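Local coordinates for protein snaclec convulxin subunit alpha (Crotalus durissus, PDB 1UMR) that activates platelets by binding the collagen receptor glycoprotein VI, as one subunit type of a disulfide-linked snake venom lectin, at residues F65-I70 and K108-F113; M23-A28 and G71-N76. All blocks are in the same frame, centred on the assembly; numbering follows the deposited sequence.

Contact 1. Residues F65-I70 and K108-F113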
loop_
_atom_site.group_PDB
_atom_site.type_symbol
_atom_site.label_atom_id
_atom_site.label_comp_id
_atom_site.label_asym_id
_atom_site.label_seq_id
_atom_site.Cartn_x
_atom_site.Cartn_y
_atom_site.Cartn_z
ATOM N N PHE A 65 -49.917 -8.410 -34.394
ATOM C CA PHE A 65 -49.422 -7.887 -33.140
ATOM C C PHE A 65 -47.910 -7.938 -33.290
ATOM O O PHE A 65 -47.352 -8.783 -34.037
ATOM C CB PHE A 65 -49.901 -8.717 -31.908
ATOM C CG PHE A 65 -51.452 -8.744 -31.692
ATOM C CD1 PHE A 65 -52.114 -9.971 -31.381
ATOM C CD2 PHE A 65 -52.219 -7.575 -31.769
ATOM C CE1 PHE A 65 -53.532 -10.028 -31.165
ATOM C CE2 PHE A 65 -53.647 -7.617 -31.591
ATOM C CZ PHE A 65 -54.314 -8.852 -31.263
ATOM N N SER A 66 -47.234 -7.014 -32.616
ATOM C CA SER A 66 -45.779 -7.044 -32.617
ATOM C C SER A 66 -45.127 -6.523 -31.297
ATOM O O SER A 66 -43.910 -6.348 -31.191
ATOM C CB SER A 66 -45.293 -6.238 -33.821
ATOM O OG SER A 66 -45.776 -4.925 -33.658
ATOM N N HIS A 67 -45.923 -6.334 -30.261
ATOM C CA HIS A 67 -45.366 -5.973 -28.967
ATOM C C HIS A 67 -45.917 -6.976 -27.902
ATOM O O HIS A 67 -47.106 -7.367 -27.952
ATOM C CB HIS A 67 -45.850 -4.539 -28.662
ATOM C CG HIS A 67 -45.158 -3.493 -29.463
ATOM N ND1 HIS A 67 -45.308 -2.157 -29.218
ATOM C CD2 HIS A 67 -44.290 -3.596 -30.498
ATOM C CE1 HIS A 67 -44.531 -1.474 -30.038
ATOM N NE2 HIS A 67 -43.911 -2.328 -30.838
ATOM N N VAL A 68 -45.090 -7.404 -26.945
ATOM C CA VAL A 68 -45.596 -8.330 -25.888
ATOM C C VAL A 68 -45.187 -7.839 -24.513
ATOM O O VAL A 68 -43.998 -7.556 -24.249
ATOM C CB VAL A 68 -45.141 -9.805 -26.110
ATOM C CG1 VAL A 68 -45.945 -10.773 -25.238
ATOM C CG2 VAL A 68 -45.438 -10.213 -27.518
ATOM N N SER A 69 -46.161 -7.692 -23.644
ATOM C CA SER A 69 -45.837 -7.256 -22.259
ATOM C C SER A 69 -44.951 -8.322 -21.515
ATOM O O SER A 69 -45.201 -9.514 -21.626
ATOM C CB SER A 69 -47.119 -7.020 -21.471
ATOM O OG SER A 69 -47.669 -5.708 -21.653
ATOM N N ILE A 70 -43.934 -7.898 -20.766
ATOM C CA ILE A 70 -43.330 -8.767 -19.756
ATOM C C ILE A 70 -43.446 -8.077 -18.329
ATOM O O ILE A 70 -44.054 -6.985 -18.158
ATOM C CB ILE A 70 -41.979 -9.076 -20.083
ATOM C CG1 ILE A 70 -41.187 -7.798 -19.891
ATOM C CG2 ILE A 70 -41.896 -9.632 -21.535
ATOM C CD1 ILE A 70 -39.837 -7.807 -20.395
ATOM N N LYS A 108 -40.408 -6.508 -28.555
ATOM C CA LYS A 108 -40.783 -6.072 -29.904
ATOM C C LYS A 108 -40.535 -7.132 -30.957
ATOM O O LYS A 108 -39.431 -7.638 -31.027
ATOM C CB LYS A 108 -39.806 -4.917 -30.295
ATOM C CG LYS A 108 -40.347 -3.593 -30.066
ATOM C CD LYS A 108 -39.284 -2.590 -29.939
ATOM C CE LYS A 108 -39.952 -1.279 -29.476
ATOM N NZ LYS A 108 -39.374 -0.056 -30.166
ATOM N N LYS A 109 -41.484 -7.374 -31.854
ATOM C CA LYS A 109 -41.181 -8.218 -33.046
ATOM C C LYS A 109 -39.968 -7.691 -33.802
ATOM O O LYS A 109 -39.149 -8.459 -34.308
ATOM C CB LYS A 109 -42.336 -8.278 -34.047
ATOM C CG LYS A 109 -42.127 -9.437 -35.134
ATOM C CD LYS A 109 -43.408 -9.716 -36.110
ATOM C CE LYS A 109 -43.923 -8.487 -36.944
ATOM N NZ LYS A 109 -44.295 -8.749 -38.408
ATOM N N GLU A 110 -39.821 -6.387 -33.912
ATOM C CA GLU A 110 -38.793 -5.923 -34.857
ATOM C C GLU A 110 -37.373 -6.159 -34.331
ATOM O O GLU A 110 -36.393 -5.889 -34.975
ATOM C CB GLU A 110 -39.098 -4.517 -35.382
ATOM C CG GLU A 110 -39.727 -3.627 -34.358
ATOM C CD GLU A 110 -41.215 -3.755 -34.314
ATOM O OE1 GLU A 110 -41.749 -4.325 -33.330
ATOM O OE2 GLU A 110 -41.848 -3.219 -35.229
ATOM N N THR A 111 -37.260 -6.882 -33.239
ATOM C CA THR A 111 -35.926 -7.174 -32.787
ATOM C C THR A 111 -35.758 -8.649 -32.318
ATOM O O THR A 111 -34.836 -9.038 -31.556
ATOM C CB THR A 111 -35.699 -6.082 -31.786
ATOM O OG1 THR A 111 -34.368 -5.657 -31.889
ATOM C CG2 THR A 111 -35.971 -6.497 -30.381
ATOM N N GLY A 112 -36.674 -9.482 -32.831
ATOM C CA GLY A 112 -36.597 -10.910 -32.592
ATOM C C GLY A 112 -37.082 -11.289 -31.206
ATOM O O GLY A 112 -36.666 -12.325 -30.709
ATOM N N PHE A 113 -37.957 -10.458 -30.609
ATOM C CA PHE A 113 -38.286 -10.462 -29.182
ATOM C C PHE A 113 -37.087 -10.595 -28.215
ATOM O O PHE A 113 -37.131 -11.308 -27.227
ATOM C CB PHE A 113 -39.375 -11.498 -28.920
ATOM C CG PHE A 113 -40.559 -11.342 -29.836
ATOM C CD1 PHE A 113 -40.678 -12.135 -30.981
ATOM C CD2 PHE A 113 -41.482 -10.303 -29.628
ATOM C CE1 PHE A 113 -41.736 -11.975 -31.882
ATOM C CE2 PHE A 113 -42.608 -10.118 -30.509
ATOM C CZ PHE A 113 -42.729 -10.976 -31.663
#

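Contact 2. Residues M23-A28 and G71-N76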
loop_
_atom_site.group_PDB
_atom_site.type_symbol
_atom_site.label_atom_id
_atom_site.label_comp_id
_atom_site.label_asym_id
_atom_site.label_seq_id
_atom_site.Cartn_x
_atom_site.Cartn_y
_atom_site.Cartn_z
ATOM N N MET A 23 -54.239 -6.005 -23.813
ATOM C CA MET A 23 -54.556 -5.721 -22.443
ATOM C C MET A 23 -53.503 -4.817 -21.925
ATOM O O MET A 23 -52.442 -4.772 -22.477
ATOM C CB MET A 23 -54.566 -6.984 -21.616
ATOM C CG MET A 23 -55.958 -7.702 -21.591
ATOM S SD MET A 23 -55.919 -9.049 -20.435
ATOM C CE MET A 23 -57.253 -10.153 -20.945
ATOM N N ASN A 24 -53.815 -4.010 -20.928
ATOM C CA ASN A 24 -52.733 -3.222 -20.406
ATOM C C ASN A 24 -52.062 -4.060 -19.366
ATOM O O ASN A 24 -52.535 -5.174 -18.929
ATOM C CB ASN A 24 -53.237 -1.863 -19.807
ATOM C CG ASN A 24 -54.227 -2.054 -18.687
ATOM O OD1 ASN A 24 -55.056 -1.175 -18.398
ATOM N ND2 ASN A 24 -54.108 -3.182 -17.999
ATOM N N TRP A 25 -50.974 -3.491 -18.934
ATOM C CA TRP A 25 -50.048 -4.227 -18.121
ATOM C C TRP A 25 -50.710 -4.766 -16.844
ATOM O O TRP A 25 -50.603 -5.938 -16.485
ATOM C CB TRP A 25 -48.799 -3.383 -17.857
ATOM C CG TRP A 25 -47.685 -4.124 -17.248
ATOM C CD1 TRP A 25 -46.488 -4.540 -17.838
ATOM C CD2 TRP A 25 -47.608 -4.493 -15.879
ATOM N NE1 TRP A 25 -45.661 -5.119 -16.875
ATOM C CE2 TRP A 25 -46.332 -5.100 -15.664
ATOM C CE3 TRP A 25 -48.459 -4.293 -14.771
ATOM C CZ2 TRP A 25 -45.929 -5.544 -14.399
ATOM C CZ3 TRP A 25 -48.066 -4.759 -13.509
ATOM C CH2 TRP A 25 -46.790 -5.351 -13.314
ATOM N N GLU A 26 -51.448 -3.958 -16.160
ATOM C CA GLU A 26 -51.928 -4.577 -14.971
ATOM C C GLU A 26 -53.105 -5.526 -15.246
ATOM O O GLU A 26 -53.389 -6.446 -14.453
ATOM C CB GLU A 26 -52.137 -3.552 -13.849
ATOM C CG GLU A 26 -53.557 -3.093 -13.741
ATOM C CD GLU A 26 -53.771 -1.608 -13.376
ATOM O OE1 GLU A 26 -54.856 -1.132 -13.802
ATOM O OE2 GLU A 26 -52.900 -0.943 -12.700
ATOM N N ASP A 27 -53.805 -5.356 -16.351
ATOM C CA ASP A 27 -54.918 -6.281 -16.571
ATOM C C ASP A 27 -54.329 -7.614 -16.956
ATOM O O ASP A 27 -54.850 -8.647 -16.594
ATOM C CB ASP A 27 -55.859 -5.791 -17.682
ATOM C CG ASP A 27 -56.804 -4.666 -17.197
ATOM O OD1 ASP A 27 -57.003 -4.514 -15.976
ATOM O OD2 ASP A 27 -57.388 -3.901 -17.989
ATOM N N ALA A 28 -53.224 -7.540 -17.704
ATOM C CA ALA A 28 -52.449 -8.711 -18.135
ATOM C C ALA A 28 -51.886 -9.424 -16.965
ATOM O O ALA A 28 -52.037 -10.623 -16.872
ATOM C CB ALA A 28 -51.320 -8.387 -19.126
ATOM N N GLY A 71 -42.958 -8.753 -17.297
ATOM C CA GLY A 71 -43.424 -8.527 -15.927
ATOM C C GLY A 71 -42.547 -7.500 -15.189
ATOM O O GLY A 71 -42.577 -7.419 -13.945
ATOM N N LEU A 72 -41.776 -6.681 -15.912
ATOM C CA LEU A 72 -40.926 -5.720 -15.190
ATOM C C LEU A 72 -41.595 -4.409 -15.081
ATOM O O LEU A 72 -42.083 -3.788 -16.101
ATOM C CB LEU A 72 -39.609 -5.531 -15.911
ATOM C CG LEU A 72 -38.343 -6.171 -15.436
ATOM C CD1 LEU A 72 -37.160 -5.691 -16.408
ATOM C CD2 LEU A 72 -37.948 -5.895 -13.932
ATOM N N ARG A 73 -41.573 -3.872 -13.882
ATOM C CA ARG A 73 -42.298 -2.588 -13.759
ATOM C C ARG A 73 -41.542 -1.720 -12.760
ATOM O O ARG A 73 -40.931 -2.269 -11.811
ATOM C CB ARG A 73 -43.795 -2.827 -13.409
ATOM C CG ARG A 73 -44.617 -1.601 -12.764
ATOM C CD ARG A 73 -46.212 -1.750 -12.710
ATOM N NE ARG A 73 -46.873 -0.413 -12.673
ATOM C CZ ARG A 73 -48.155 0.030 -13.083
ATOM N NH1 ARG A 73 -49.159 -0.731 -13.575
ATOM N NH2 ARG A 73 -48.407 1.359 -12.989
ATOM N N VAL A 74 -41.565 -0.387 -12.960
ATOM C CA VAL A 74 -40.994 0.575 -11.987
ATOM C C VAL A 74 -41.781 0.592 -10.647
ATOM O O VAL A 74 -43.008 0.639 -10.649
ATOM C CB VAL A 74 -41.046 2.017 -12.576
ATOM C CG1 VAL A 74 -40.558 3.100 -11.536
ATOM C CG2 VAL A 74 -40.260 2.121 -13.925
ATOM N N GLN A 75 -41.119 0.593 -9.497
ATOM C CA GLN A 75 -41.874 0.547 -8.230
ATOM C C GLN A 75 -42.123 1.994 -7.739
ATOM O O GLN A 75 -42.980 2.261 -6.923
ATOM C CB GLN A 75 -41.126 -0.278 -7.123
ATOM C CG GLN A 75 -40.838 -1.757 -7.522
ATOM C CD GLN A 75 -42.207 -2.488 -7.834
ATOM O OE1 GLN A 75 -42.990 -2.714 -6.921
ATOM N NE2 GLN A 75 -42.495 -2.760 -9.134
ATOM N N ASN A 76 -41.303 2.903 -8.172
ATOM C CA ASN A 76 -41.303 4.273 -7.600
ATOM C C ASN A 76 -42.630 4.908 -7.853
ATOM O O ASN A 76 -43.225 4.738 -8.929
ATOM C CB ASN A 76 -40.288 5.125 -8.315
ATOM C CG ASN A 76 -38.938 4.515 -8.341
ATOM O OD1 ASN A 76 -37.923 5.112 -7.880
ATOM N ND2 ASN A 76 -38.846 3.404 -8.977
#

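Contact 1. Residues F65-I70 and K108-F113
Ser66 and Lys109 meet at the end of an antiparallel pairing in which His67 and Lys108 form a non-hydrogen-bonded pair, their CA atoms 4.7 Å apart. Just beyond it, Lys109 N donates to Ser66 O over 2.7 Å. The same oxygen also takes a CA-H...O contact from Lys108 CA at 3.4 Å, so one carbonyl holds the start of the 108-113 turn from two adjacent residues. Beside this bond the side chains of Ser66 and Lys109 touch through their first carbons, CB to CB 3.6 Å, while the lysine chain bends and leads its ammonium away. In the C-type lectin fold this is the end of the pairing of strands 67-74 and 104-108 in the small antiparallel sheet, and the main-chain pairing continues inward from Val68 to Leu107. On the sheet face that carries His67 and Lys108, the two side chains lie alongside each other, pointing the same way, with Lys108 CG 3.9 Å from His67 NE2. Glu110 closes in at the edge of the imidazole, its OE1 in the ring plane and 3.9 Å from both NE2 and CD2 of His67; ring and carboxylate stand 75° apart, and any attraction would be weak and would depend on the imidazole being protonated. Val68 and Phe113 cross at about a right angle on the buried side. Val68 CG2, set beside its own backbone N, reaches Phe113 CE2 at 4.1 Å, and both side chains pack on Val57 of helix 47-60 and on Ile61.

Contact 2. Residues M23-A28 and G71-N76
Trp25, in the first turn of helix 25-35, lays its indole against the backbone of Gly71 and the side chain of Arg73, joining this helix of the C-type lectin fold to strand 67-74. The strand leads into the long loop that, in snaclecs, is swapped between the two subunits of the heterodimer; Leu72, Arg73 and Val74 pair antiparallel with a strand of another chain, so the sheet continues across the interface.

Most of the contact is apolar. The aliphatic part of Arg73 runs over one face of the indole, CD lying 3.8 Å from the centroid of the six-membered ring and 20° off its normal, a CH-pi contact. Nearer the backbone, Arg73 CB meets Trp25 CZ2 at 3.6 Å. With CG anti to the backbone N (chi1 160°) and the chain extended as far as NE, the arginine spans the ring and carries its guanidinium to the rim, where Arg73 NH1 lies 3.8 Å from Trp25 CE3. That group stands almost upright to the indole, 85° between planes, and therefore does not stack on it. Gly71 O approaches the indole near its plane, 3.9 Å from Trp25 CZ2. The ring is further covered by Leu41 and Cys104.

Two polar interactions flank this packing. The indole N-H is used by Ile70 O, just before the 71-76 segment, in a hydrogen bond that helps to set the ring's orientation. At the outer end Glu26 OE2 and Arg73 NH1 form a long salt bridge at 3.8 Å, OE2 approaching the guanidinium obliquely. A further bond lies within 71-76 itself: Gln75 NE2 donates to Arg73 O at 3.1 Å, arriving from above the carbonyl plane.

In the fold
From the N terminus, the chain first passes 23-28, where helix 25-35 begins, then runs through helix 47-60 to 65-70 and directly on into 71-76. Contact 2 thus closes a loop of 42 residues that is rich in helix, and contact 1 then closes one of 37 residues, without helix, as strand 104-108 ends at 108-113. The two loops cross, since the segments alternate along the chain. Strand 67-74 serves both contacts, whose centres lie about 16 Å apart: its first part meets the turn after strand 104-108, its last part the start of helix 25-35. Between the two, a backbone hydrogen bond of Ser69 with Pro126 ties in strand 125-131 of the larger sheet.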